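Local coordinates for protein putative prolyl-tRNA synthetase (Leishmania major, PDB 5XIL) that probably catalyses the ATP-dependent joining of L-proline to its cognate tRNA, as a class II aminoacyl-tRNA synthetase with a zinc-binding C-terminal domain, at residues T412-V417 / L432-W437; T418-F423 / E492-G497; P436-M441 / C498-T503; E482-P487 / T503-F508. All blocks are in the same frame, centred on the assembly; numbering follows the deposited sequence. Where two conformers were deposited one is given.

Contact 1. Residues T412-V417 / L432-W437; sequences THRVRV and LILAPW. With MG (magnesium ion), chain F.
The Arg414 guanidinium has Leu434 CD1 at its edge, near its plane; the imidazole of His413, whose backbone O receives Leu432 N, meets the Phe217 ring with planes about 30° apart and leads off to magnesium. His413 NE2 binds that ion at 2.0 Å; four waters and Glu219 complete the shell, and water 3 sits in the ring plane at its edge. A bond from His413 ND1 to Thr409 O fixes the rotation of the ring. Arg414 CG, anti to the backbone N (chi1 -171°), lies 3.9 Å from Leu434 CD1, and Arg416 CG rests on Leu434 CB from the same sheet face. The far end of Arg416 pairs with Glu486. On the side of Ile433, Val417 CG2 meets Ile433 CG2 at 3.6 Å. Between the strands the backbones exchange four bonds: Leu432 N to His413 O, Val415 N to Leu432 O, Leu434 N to Val415 O and Val417 N to Leu434 O (2.9 Å). Val417 O lacks a hydrogen-bond donor and lies 3.2 Å from Pro436 CD. Parallel strands 414-416 and 432-437, joined through helix 423-428, make a beta-alpha-beta unit of the C-terminal domain, with a magnesium ligand, His413, directly before its first strand.

Contact 2. Residues T418-F423 / E492-G497; sequences TEWTEF and ECICKG. With ZN (zinc ion), chain B.
Trp420 lies against Lys496, whose CB stands over one face of the indole, 3.8 Å from the centroid of the five-membered ring and 13° off its normal, a CH-pi contact. Lys496 CG and CD continue along the same ring, CG reaching Trp420 CD1 at 3.7 Å, before the chain bends at chi3. Near the plane at the indole edge comes Ile494 O, 3.6 Å from Trp420 CE3. Ile494 sends its CG1 branch anti to the backbone N (chi1 -168°), which carries CD1 to the carbonyl carbon of Thr418 at 3.6 Å and lays CG1 by Phe423 CD2. Phe423 CB covers the opposite indole face, and Trp420 CZ3 in turn stands over the Phe423 ring. Around this cluster the 418-423 turn is braced by backbone bonds from Glu422 N to Glu419 O and from Phe423 N to Trp420 O, each 3.0 Å. Trp420 NE1 is fixed by Glu454. On the 492-497 side Cys493 SG holds zinc at 2.4 Å, Cys495 is tied to Cys498 by a disulfide, and Glu492 binds a magnesium ion. The turn leading into helix 423-428 is thus pressed against the zinc-binding loop, with helix 441-455 alongside Trp420, Phe423 and Lys496 and strand 432-437 behind Ile494 and Phe423.

Contact 3. Residues P436-M441 / C498-T503; sequences PWCGAM and CTKPAT. With ZN (zinc ion), chain B; ACT (acetate ion), chain C.
Thr503 N donates to Trp437 O at 2.8 Å, the shorter of two bonds by which Thr503 holds the end of strand 432-437; the donor is tilted 30° from the carbonyl plane. The second is weak: Thr503 OG1, set between its backbone N and carbonyl carbon (chi1 59°), reaches Cys438 O at 3.0 Å. Next to this pair Ala502 CB presses on Pro436 CB at 3.4 Å, tighter than usual for two carbons. Cys438 CB touches Pro501 O and, further along, Lys500 CB, while its SG turns to the zinc at 2.3 Å and also accepts a bond from Ala440 N. That bond helps shape the tight bend through Gly439, whose CA lies 3.4 Å above the centre of the Trp437 indole; Trp437 NE1 bonds Ala440 O. An acetate, probably from the crystallisation liquor, occupies another zinc position through its O atom. Its second oxygen accepts two almost straight N-H bonds. Thr499 N lies 2.7 Å from acetate OXT. Lys500 N lies 3.0 Å from acetate OXT, and the aliphatic chain of Lys500 runs alongside the ion. Cys438 from the bend, Cys443 from the start of helix 441-455, Cys493 from the loop before strand 504-509 and the acetate form a four-ligand zinc site, in the C-terminal domain of a prolyl-tRNA synthetase.

Contact 4. Residues E482-P487 / T503-F508; sequences EQPEEP and TTWVLF
Trp505 projects toward the 482-487 loop and meets it along the length of its side chain. CB lies beside Gln483 OE1 at 3.5 Å. CG and CD1 come beneath the ring of Pro484, whose CG stands 3.7 Å from the centroid of the five-membered ring, only 11° off the normal, in a CH-pi contact. NE1 donates to Glu486 O at 2.7 Å, with Glu486 O a little out of the indole plane. Farther out, CZ2 and CH2 meet the carboxylate of Glu486, with OE2 3.6 Å from Trp505 CZ2 and the two planes 46° apart. Placing CG anti to the carbonyl carbon (chi1 -65°) is what swings the indole under Pro484. At the root of the side chain the Gln483 amide pairs with the Trp505 backbone: OE1 accepts Trp505 N in the carbonyl plane, on a lone pair, at 2.9 Å, and NE2 gives a bond to Trp505 O at 3.1 Å. Both polar ends of the amide are therefore used, which fixes its flip, and NE2 also bonds Pro480 O. The Glu486 carboxylate is held by Arg416, which adds a cation-pi contact to the same indole, and by His491. Just before Trp505, Thr503 and Thr504 both face Trp437 in a classic beta bulge; the loop after strand 475-480 packs over and hydrogen-bonds a tryptophan of antiparallel strand 504-509 in the sheet of the C-terminal domain.

From the N terminus, strand 414-416 comes first, and contact 1 closes the short loop through helix 423-428 onto strand 432-437. Contact 2 starts on the turn inside that loop and reaches forward to 492-497, so it crosses contact 1. Contact 3 begins where contact 1 ends, at Pro436 and Trp437, and runs to 498-503, crossing contact 2; the two meet at the zinc. Contact 4, in series after contact 1, closes the loop 482-487 onto strand 504-509 and crosses contacts 2 and 3, sharing Thr503 with the latter. A probable hydrogen bond from Phe508 N to Ile433 O joins strands 504-509 and 432-437, and the Arg416–Glu486 salt bridge ties the 482-487 loop to strand 414-416.

Contact 1. Residues T412-V417 / L432-W437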
# COMPACT_ATOMS: atom_id res chain seq x y z
N THR A 412 5.20 34.51 9.16
CA THR A 412 4.98 35.95 8.81
C THR A 412 3.44 36.26 8.93
O THR A 412 3.03 37.29 9.47
CB THR A 412 5.54 36.20 7.39
OG1 THR A 412 6.97 36.19 7.45
CG2 THR A 412 5.06 37.53 6.84
N HIS A 413 2.63 35.29 8.53
CA HIS A 413 1.20 35.45 8.48
C HIS A 413 0.49 35.00 9.77
O HIS A 413 -0.71 34.82 9.77
CB HIS A 413 0.68 34.73 7.28
CG HIS A 413 0.93 35.44 6.01
ND1 HIS A 413 2.15 35.36 5.39
CD2 HIS A 413 0.21 36.33 5.31
CE1 HIS A 413 2.12 36.05 4.28
NE2 HIS A 413 0.98 36.69 4.22
N ARG A 414 1.28 34.73 10.80
CA ARG A 414 0.75 34.35 12.10
C ARG A 414 0.89 35.66 12.84
O ARG A 414 2.01 36.11 13.09
CB ARG A 414 1.61 33.27 12.75
CG ARG A 414 1.01 32.66 14.01
CD ARG A 414 1.14 31.15 14.00
NE ARG A 414 2.42 30.71 14.53
CZ ARG A 414 3.20 29.80 13.95
NH1 ARG A 414 2.83 29.25 12.80
NH2 ARG A 414 4.36 29.46 14.50
N VAL A 415 -0.22 36.29 13.18
CA VAL A 415 -0.10 37.61 13.78
C VAL A 415 -0.64 37.64 15.20
O VAL A 415 -1.78 37.27 15.42
CB VAL A 415 -0.81 38.65 12.91
CG1 VAL A 415 -0.73 40.03 13.51
CG2 VAL A 415 -0.24 38.64 11.46
N ARG A 416 0.17 38.03 16.19
CA ARG A 416 -0.31 38.06 17.59
C ARG A 416 -1.06 39.39 17.87
O ARG A 416 -0.43 40.45 17.89
CB ARG A 416 0.86 37.78 18.54
CG ARG A 416 0.46 36.89 19.72
CD ARG A 416 1.65 36.12 20.31
NE ARG A 416 2.50 36.84 21.25
CZ ARG A 416 3.77 37.20 20.99
NH1 ARG A 416 4.28 36.93 19.77
NH2 ARG A 416 4.52 37.83 21.91
N VAL A 417 -2.39 39.28 18.12
CA VAL A 417 -3.37 40.31 18.19
C VAL A 417 -3.83 40.40 19.65
O VAL A 417 -4.28 39.40 20.19
CB VAL A 417 -4.56 40.08 17.29
CG1 VAL A 417 -5.72 41.07 17.52
CG2 VAL A 417 -4.15 40.15 15.83
N LEU A 432 -3.52 34.60 9.82
CA LEU A 432 -4.05 33.91 10.99
C LEU A 432 -3.70 34.74 12.16
O LEU A 432 -2.80 35.63 12.10
CB LEU A 432 -3.50 32.51 11.15
CG LEU A 432 -3.57 31.58 9.97
CD1 LEU A 432 -3.09 30.19 10.32
CD2 LEU A 432 -4.96 31.56 9.40
N ILE A 433 -4.36 34.44 13.28
CA ILE A 433 -4.21 35.28 14.46
C ILE A 433 -3.95 34.44 15.67
O ILE A 433 -4.66 33.46 15.92
CB ILE A 433 -5.51 36.09 14.70
CG1 ILE A 433 -5.71 37.13 13.59
CG2 ILE A 433 -5.45 36.78 16.07
CD1 ILE A 433 -7.10 37.79 13.57
N LEU A 434 -2.93 34.79 16.42
CA LEU A 434 -2.75 34.25 17.77
C LEU A 434 -3.20 35.30 18.75
O LEU A 434 -2.72 36.43 18.72
CB LEU A 434 -1.26 33.97 18.01
CG LEU A 434 -0.73 32.64 17.63
CD1 LEU A 434 0.78 32.70 17.86
CD2 LEU A 434 -1.36 31.53 18.48
N ALA A 435 -4.18 34.96 19.57
CA ALA A 435 -4.79 35.92 20.47
C ALA A 435 -4.96 35.29 21.86
O ALA A 435 -5.07 34.05 21.98
CB ALA A 435 -6.16 36.33 19.92
N PRO A 436 -5.02 36.14 22.91
CA PRO A 436 -5.20 35.67 24.29
C PRO A 436 -6.61 35.25 24.46
O PRO A 436 -7.52 35.92 23.94
CB PRO A 436 -4.95 36.92 25.15
CG PRO A 436 -4.23 37.88 24.25
CD PRO A 436 -4.67 37.58 22.85
N TRP A 437 -6.83 34.15 25.17
CA TRP A 437 -8.20 33.59 25.34
C TRP A 437 -8.34 33.09 26.79
O TRP A 437 -7.37 32.58 27.35
CB TRP A 437 -8.37 32.43 24.39
CG TRP A 437 -9.70 31.75 24.40
CD1 TRP A 437 -10.95 32.33 24.51
CD2 TRP A 437 -9.93 30.35 24.33
NE1 TRP A 437 -11.94 31.36 24.47
CE2 TRP A 437 -11.34 30.14 24.37
CE3 TRP A 437 -9.10 29.26 24.29
CZ2 TRP A 437 -11.90 28.89 24.29
CZ3 TRP A 437 -9.66 28.04 24.19
CH2 TRP A 437 -11.05 27.85 24.20
MG MG F . -0.09 37.28 2.60
O HOH W 1 -1.66 35.78 3.07
O HOH W 2 -0.79 38.93 3.87
O HOH W 3 1.36 38.62 2.18
O HOH W 4 -1.21 37.72 1.13

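Contact 2. Residues T418-F423 / E492-G497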
# COMPACT_ATOMS: atom_id res chain seq x y z
N THR A 418 -3.72 41.55 20.27
CA THR A 418 -4.26 41.71 21.64
C THR A 418 -5.42 42.66 21.78
O THR A 418 -5.97 42.74 22.88
CB THR A 418 -3.19 42.26 22.55
OG1 THR A 418 -2.75 43.51 22.02
CG2 THR A 418 -2.02 41.35 22.60
N GLU A 419 -5.72 43.44 20.76
CA GLU A 419 -6.84 44.34 20.74
C GLU A 419 -7.92 43.92 19.73
O GLU A 419 -7.66 43.77 18.53
CB GLU A 419 -6.32 45.76 20.46
CG GLU A 419 -4.98 46.09 21.15
CD GLU A 419 -5.00 46.15 22.68
OE1 GLU A 419 -5.93 46.84 23.17
OE2 GLU A 419 -4.12 45.55 23.38
N TRP A 420 -9.19 43.88 20.18
CA TRP A 420 -10.25 43.46 19.35
C TRP A 420 -10.29 44.24 18.02
O TRP A 420 -10.62 43.69 17.01
CB TRP A 420 -11.63 43.46 20.05
CG TRP A 420 -12.65 43.13 19.05
CD1 TRP A 420 -13.47 43.98 18.39
CD2 TRP A 420 -12.83 41.83 18.41
NE1 TRP A 420 -14.19 43.31 17.47
CE2 TRP A 420 -13.82 41.99 17.45
CE3 TRP A 420 -12.32 40.56 18.62
CZ2 TRP A 420 -14.24 40.94 16.62
CZ3 TRP A 420 -12.74 39.53 17.80
CH2 TRP A 420 -13.72 39.73 16.84
N THR A 421 -9.98 45.54 18.05
CA THR A 421 -10.19 46.35 16.89
C THR A 421 -9.25 45.99 15.76
O THR A 421 -9.51 46.34 14.63
CB THR A 421 -10.02 47.88 17.16
OG1 THR A 421 -8.86 48.10 17.99
CG2 THR A 421 -11.19 48.45 17.86
N GLU A 422 -8.16 45.31 16.06
CA GLU A 422 -7.22 44.89 15.04
C GLU A 422 -7.47 43.49 14.50
O GLU A 422 -6.77 43.06 13.56
CB GLU A 422 -5.76 45.07 15.54
CG GLU A 422 -5.34 44.24 16.73
CD GLU A 422 -3.92 44.53 17.24
OE1 GLU A 422 -3.19 45.31 16.55
OE2 GLU A 422 -3.53 44.00 18.29
N PHE A 423 -8.45 42.79 15.07
CA PHE A 423 -8.74 41.37 14.75
C PHE A 423 -9.26 41.21 13.34
O PHE A 423 -8.61 40.56 12.51
CB PHE A 423 -9.77 40.82 15.74
CG PHE A 423 -9.93 39.30 15.72
CD1 PHE A 423 -10.76 38.69 14.81
CD2 PHE A 423 -9.22 38.53 16.64
CE1 PHE A 423 -10.89 37.29 14.80
CE2 PHE A 423 -9.32 37.15 16.66
CZ PHE A 423 -10.18 36.53 15.75
N GLU A 492 -6.08 40.67 28.62
CA GLU A 492 -7.45 40.28 28.67
C GLU A 492 -7.81 39.32 27.57
O GLU A 492 -7.21 39.35 26.49
CB GLU A 492 -8.37 41.48 28.54
CG GLU A 492 -8.14 42.48 29.65
CD GLU A 492 -6.79 43.23 29.49
OE1 GLU A 492 -6.35 43.55 28.33
OE2 GLU A 492 -6.12 43.46 30.52
N CYS A 493 -8.79 38.47 27.83
CA CYS A 493 -9.35 37.67 26.72
C CYS A 493 -9.73 38.55 25.51
O CYS A 493 -10.20 39.66 25.65
CB CYS A 493 -10.51 36.86 27.28
SG CYS A 493 -11.40 35.89 26.11
N ILE A 494 -9.53 38.04 24.28
CA ILE A 494 -9.61 38.89 23.07
C ILE A 494 -10.97 39.41 22.69
O ILE A 494 -11.05 40.44 21.99
CB ILE A 494 -8.99 38.14 21.82
CG1 ILE A 494 -8.78 39.08 20.59
CG2 ILE A 494 -9.90 36.95 21.48
CD1 ILE A 494 -7.96 40.33 20.91
N CYS A 495 -12.06 38.73 23.08
CA CYS A 495 -13.36 39.08 22.58
C CYS A 495 -13.76 40.49 23.00
O CYS A 495 -13.31 41.03 24.00
CB CYS A 495 -14.50 38.08 22.89
SG CYS A 495 -14.54 37.45 24.55
N LYS A 496 -14.57 41.05 22.14
CA LYS A 496 -14.98 42.45 22.22
C LYS A 496 -15.76 42.66 23.49
O LYS A 496 -16.78 42.00 23.70
CB LYS A 496 -15.82 42.79 21.05
CG LYS A 496 -16.08 44.28 20.94
CD LYS A 496 -16.98 44.57 19.78
CE LYS A 496 -18.42 44.23 20.07
NZ LYS A 496 -19.22 44.22 18.81
N GLY A 497 -15.28 43.57 24.31
CA GLY A 497 -15.85 43.82 25.62
C GLY A 497 -15.36 42.90 26.72
O GLY A 497 -15.69 43.14 27.88
ZN ZN B . -13.09 35.20 27.63

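Contact 3. Residues P436-M441 / C498-T503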
# COMPACT_ATOMS: atom_id res chain seq x y z
N PRO A 436 -5.02 36.14 22.91
CA PRO A 436 -5.20 35.67 24.29
C PRO A 436 -6.61 35.25 24.46
O PRO A 436 -7.52 35.92 23.94
CB PRO A 436 -4.95 36.92 25.15
CG PRO A 436 -4.23 37.88 24.25
CD PRO A 436 -4.67 37.58 22.85
N TRP A 437 -6.83 34.15 25.17
CA TRP A 437 -8.20 33.59 25.34
C TRP A 437 -8.34 33.09 26.79
O TRP A 437 -7.37 32.58 27.35
CB TRP A 437 -8.37 32.43 24.39
CG TRP A 437 -9.70 31.75 24.40
CD1 TRP A 437 -10.95 32.33 24.51
CD2 TRP A 437 -9.93 30.35 24.33
NE1 TRP A 437 -11.94 31.36 24.47
CE2 TRP A 437 -11.34 30.14 24.37
CE3 TRP A 437 -9.10 29.26 24.29
CZ2 TRP A 437 -11.90 28.89 24.29
CZ3 TRP A 437 -9.66 28.04 24.19
CH2 TRP A 437 -11.05 27.85 24.20
N CYS A 438 -9.49 33.32 27.45
CA CYS A 438 -9.63 32.83 28.84
C CYS A 438 -9.95 31.35 28.89
O CYS A 438 -9.82 30.70 29.94
CB CYS A 438 -10.73 33.63 29.60
SG CYS A 438 -12.36 33.41 28.90
N GLY A 439 -10.40 30.81 27.77
CA GLY A 439 -10.73 29.42 27.67
C GLY A 439 -12.21 29.14 27.66
O GLY A 439 -12.62 27.99 27.53
N ALA A 440 -13.04 30.17 27.81
CA ALA A 440 -14.50 29.95 27.80
C ALA A 440 -15.06 29.76 26.42
O ALA A 440 -14.74 30.55 25.52
CB ALA A 440 -15.20 31.14 28.47
N MET A 441 -15.90 28.75 26.22
CA MET A 441 -16.56 28.55 24.92
C MET A 441 -17.36 29.73 24.44
O MET A 441 -17.43 30.02 23.22
CB MET A 441 -17.48 27.32 24.96
CG MET A 441 -17.82 26.80 23.60
SD MET A 441 -18.85 25.34 23.72
CE MET A 441 -17.62 24.12 24.17
N CYS A 498 -14.59 41.85 26.41
CA CYS A 498 -14.22 40.83 27.41
C CYS A 498 -13.22 41.39 28.33
O CYS A 498 -12.56 42.36 27.98
CB CYS A 498 -13.76 39.50 26.77
SG CYS A 498 -15.16 38.93 25.83
N THR A 499 -13.15 40.81 29.53
CA THR A 499 -12.44 41.36 30.67
C THR A 499 -11.61 40.38 31.44
O THR A 499 -10.71 40.80 32.15
CB THR A 499 -13.47 41.97 31.67
OG1 THR A 499 -14.03 43.14 31.06
CG2 THR A 499 -12.84 42.38 32.96
N LYS A 500 -11.96 39.10 31.40
CA LYS A 500 -11.18 38.12 32.15
C LYS A 500 -9.77 38.01 31.67
O LYS A 500 -9.54 38.12 30.45
CB LYS A 500 -11.83 36.73 32.07
CG LYS A 500 -13.14 36.71 32.80
CD LYS A 500 -13.89 35.40 32.63
CE LYS A 500 -15.05 35.36 33.61
NZ LYS A 500 -15.95 34.24 33.25
N PRO A 501 -8.83 37.79 32.60
CA PRO A 501 -7.48 37.45 32.20
C PRO A 501 -7.47 36.19 31.32
O PRO A 501 -8.19 35.21 31.57
CB PRO A 501 -6.71 37.20 33.53
CG PRO A 501 -7.66 37.63 34.60
CD PRO A 501 -9.04 37.60 34.05
N ALA A 502 -6.71 36.26 30.23
CA ALA A 502 -6.48 35.10 29.38
C ALA A 502 -5.65 34.05 30.13
O ALA A 502 -4.79 34.36 30.99
CB ALA A 502 -5.75 35.54 28.13
N THR A 503 -5.86 32.80 29.74
CA THR A 503 -5.04 31.70 30.22
C THR A 503 -4.17 31.05 29.18
O THR A 503 -3.28 30.28 29.54
CB THR A 503 -5.94 30.60 30.83
OG1 THR A 503 -6.86 30.12 29.85
CG2 THR A 503 -6.77 31.23 31.99
ZN ZN B . -13.09 35.20 27.63
C ACT C . -14.40 37.30 29.42
O ACT C . -13.34 36.90 28.87
OXT ACT C . -14.48 38.50 29.91
CH3 ACT C . -15.54 36.31 29.45

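Contact 4. Residues E482-P487 / T503-F508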
# COMPACT_ATOMS: atom_id res chain seq x y z
N GLU A 482 3.21 24.80 21.12
CA GLU A 482 4.30 25.75 21.24
C GLU A 482 3.67 27.12 21.44
O GLU A 482 3.19 27.68 20.48
CB GLU A 482 5.17 25.73 19.97
CG GLU A 482 6.37 26.68 20.00
CD GLU A 482 7.43 26.32 18.96
OE1 GLU A 482 7.12 26.25 17.75
OE2 GLU A 482 8.58 26.07 19.38
N GLN A 483 3.63 27.60 22.68
CA GLN A 483 3.07 28.89 23.01
C GLN A 483 4.13 29.99 22.97
O GLN A 483 5.28 29.72 23.17
CB GLN A 483 2.49 28.86 24.43
CG GLN A 483 1.28 28.00 24.57
CD GLN A 483 0.03 28.69 24.16
OE1 GLN A 483 -0.30 29.74 24.70
NE2 GLN A 483 -0.72 28.10 23.23
N PRO A 484 3.74 31.21 22.64
CA PRO A 484 4.64 32.39 22.74
C PRO A 484 5.33 32.50 24.08
O PRO A 484 4.77 32.11 25.09
CB PRO A 484 3.66 33.56 22.65
CG PRO A 484 2.51 33.04 21.90
CD PRO A 484 2.37 31.58 22.26
N GLU A 485 6.53 33.07 24.11
CA GLU A 485 7.13 33.49 25.39
C GLU A 485 6.25 34.50 26.10
O GLU A 485 6.06 34.39 27.31
CB GLU A 485 8.50 34.11 25.14
CG GLU A 485 9.52 33.05 24.76
CD GLU A 485 10.25 32.50 25.98
OE1 GLU A 485 9.58 32.19 27.01
OE2 GLU A 485 11.51 32.41 25.89
N GLU A 486 5.71 35.49 25.39
CA GLU A 486 4.84 36.48 26.06
C GLU A 486 3.67 35.77 26.80
O GLU A 486 2.83 35.09 26.14
CB GLU A 486 4.26 37.46 25.05
CG GLU A 486 3.48 38.62 25.65
CD GLU A 486 2.92 39.55 24.63
OE1 GLU A 486 2.44 40.63 25.04
OE2 GLU A 486 2.92 39.21 23.42
N PRO A 487 3.60 35.93 28.16
CA PRO A 487 2.51 35.29 28.94
C PRO A 487 1.15 35.76 28.54
O PRO A 487 0.92 36.97 28.41
CB PRO A 487 2.82 35.72 30.40
CG PRO A 487 4.31 35.96 30.39
CD PRO A 487 4.58 36.59 29.05
N THR A 503 -5.86 32.80 29.74
CA THR A 503 -5.04 31.70 30.22
C THR A 503 -4.17 31.05 29.18
O THR A 503 -3.28 30.28 29.54
CB THR A 503 -5.94 30.60 30.83
OG1 THR A 503 -6.86 30.12 29.85
CG2 THR A 503 -6.77 31.23 31.99
N THR A 504 -4.42 31.31 27.90
CA THR A 504 -3.54 30.69 26.87
C THR A 504 -3.59 31.62 25.66
O THR A 504 -4.45 32.48 25.59
CB THR A 504 -4.08 29.29 26.55
OG1 THR A 504 -3.20 28.59 25.66
CG2 THR A 504 -5.45 29.34 25.96
N TRP A 505 -2.72 31.38 24.67
CA TRP A 505 -2.91 31.94 23.33
C TRP A 505 -3.58 30.91 22.49
O TRP A 505 -3.29 29.74 22.65
CB TRP A 505 -1.57 32.30 22.71
CG TRP A 505 -0.84 33.39 23.43
CD1 TRP A 505 -0.02 33.26 24.50
CD2 TRP A 505 -0.83 34.78 23.10
NE1 TRP A 505 0.51 34.48 24.86
CE2 TRP A 505 0.03 35.43 24.03
CE3 TRP A 505 -1.48 35.53 22.15
CZ2 TRP A 505 0.28 36.80 23.99
CZ3 TRP A 505 -1.27 36.88 22.11
CH2 TRP A 505 -0.37 37.52 23.05
N VAL A 506 -4.48 31.28 21.61
CA VAL A 506 -5.09 30.28 20.71
C VAL A 506 -4.98 30.86 19.30
O VAL A 506 -4.90 32.07 19.13
CB VAL A 506 -6.57 30.00 21.10
CG1 VAL A 506 -7.41 31.22 20.99
CG2 VAL A 506 -7.24 28.90 20.26
N LEU A 507 -4.86 29.98 18.33
CA LEU A 507 -4.81 30.33 16.93
C LEU A 507 -6.19 30.36 16.33
O LEU A 507 -6.89 29.32 16.36
CB LEU A 507 -3.90 29.31 16.24
CG LEU A 507 -3.65 29.48 14.77
CD1 LEU A 507 -2.80 30.71 14.54
CD2 LEU A 507 -2.95 28.21 14.28
N PHE A 508 -6.55 31.54 15.79
CA PHE A 508 -7.82 31.80 15.12
C PHE A 508 -7.57 32.06 13.63
O PHE A 508 -6.48 32.50 13.25
CB PHE A 508 -8.45 33.04 15.59
CG PHE A 508 -9.01 33.01 16.99
CD1 PHE A 508 -10.31 32.65 17.20
CD2 PHE A 508 -8.29 33.51 18.01
CE1 PHE A 508 -10.87 32.72 18.50
CE2 PHE A 508 -8.83 33.58 19.30
CZ PHE A 508 -10.09 33.18 19.53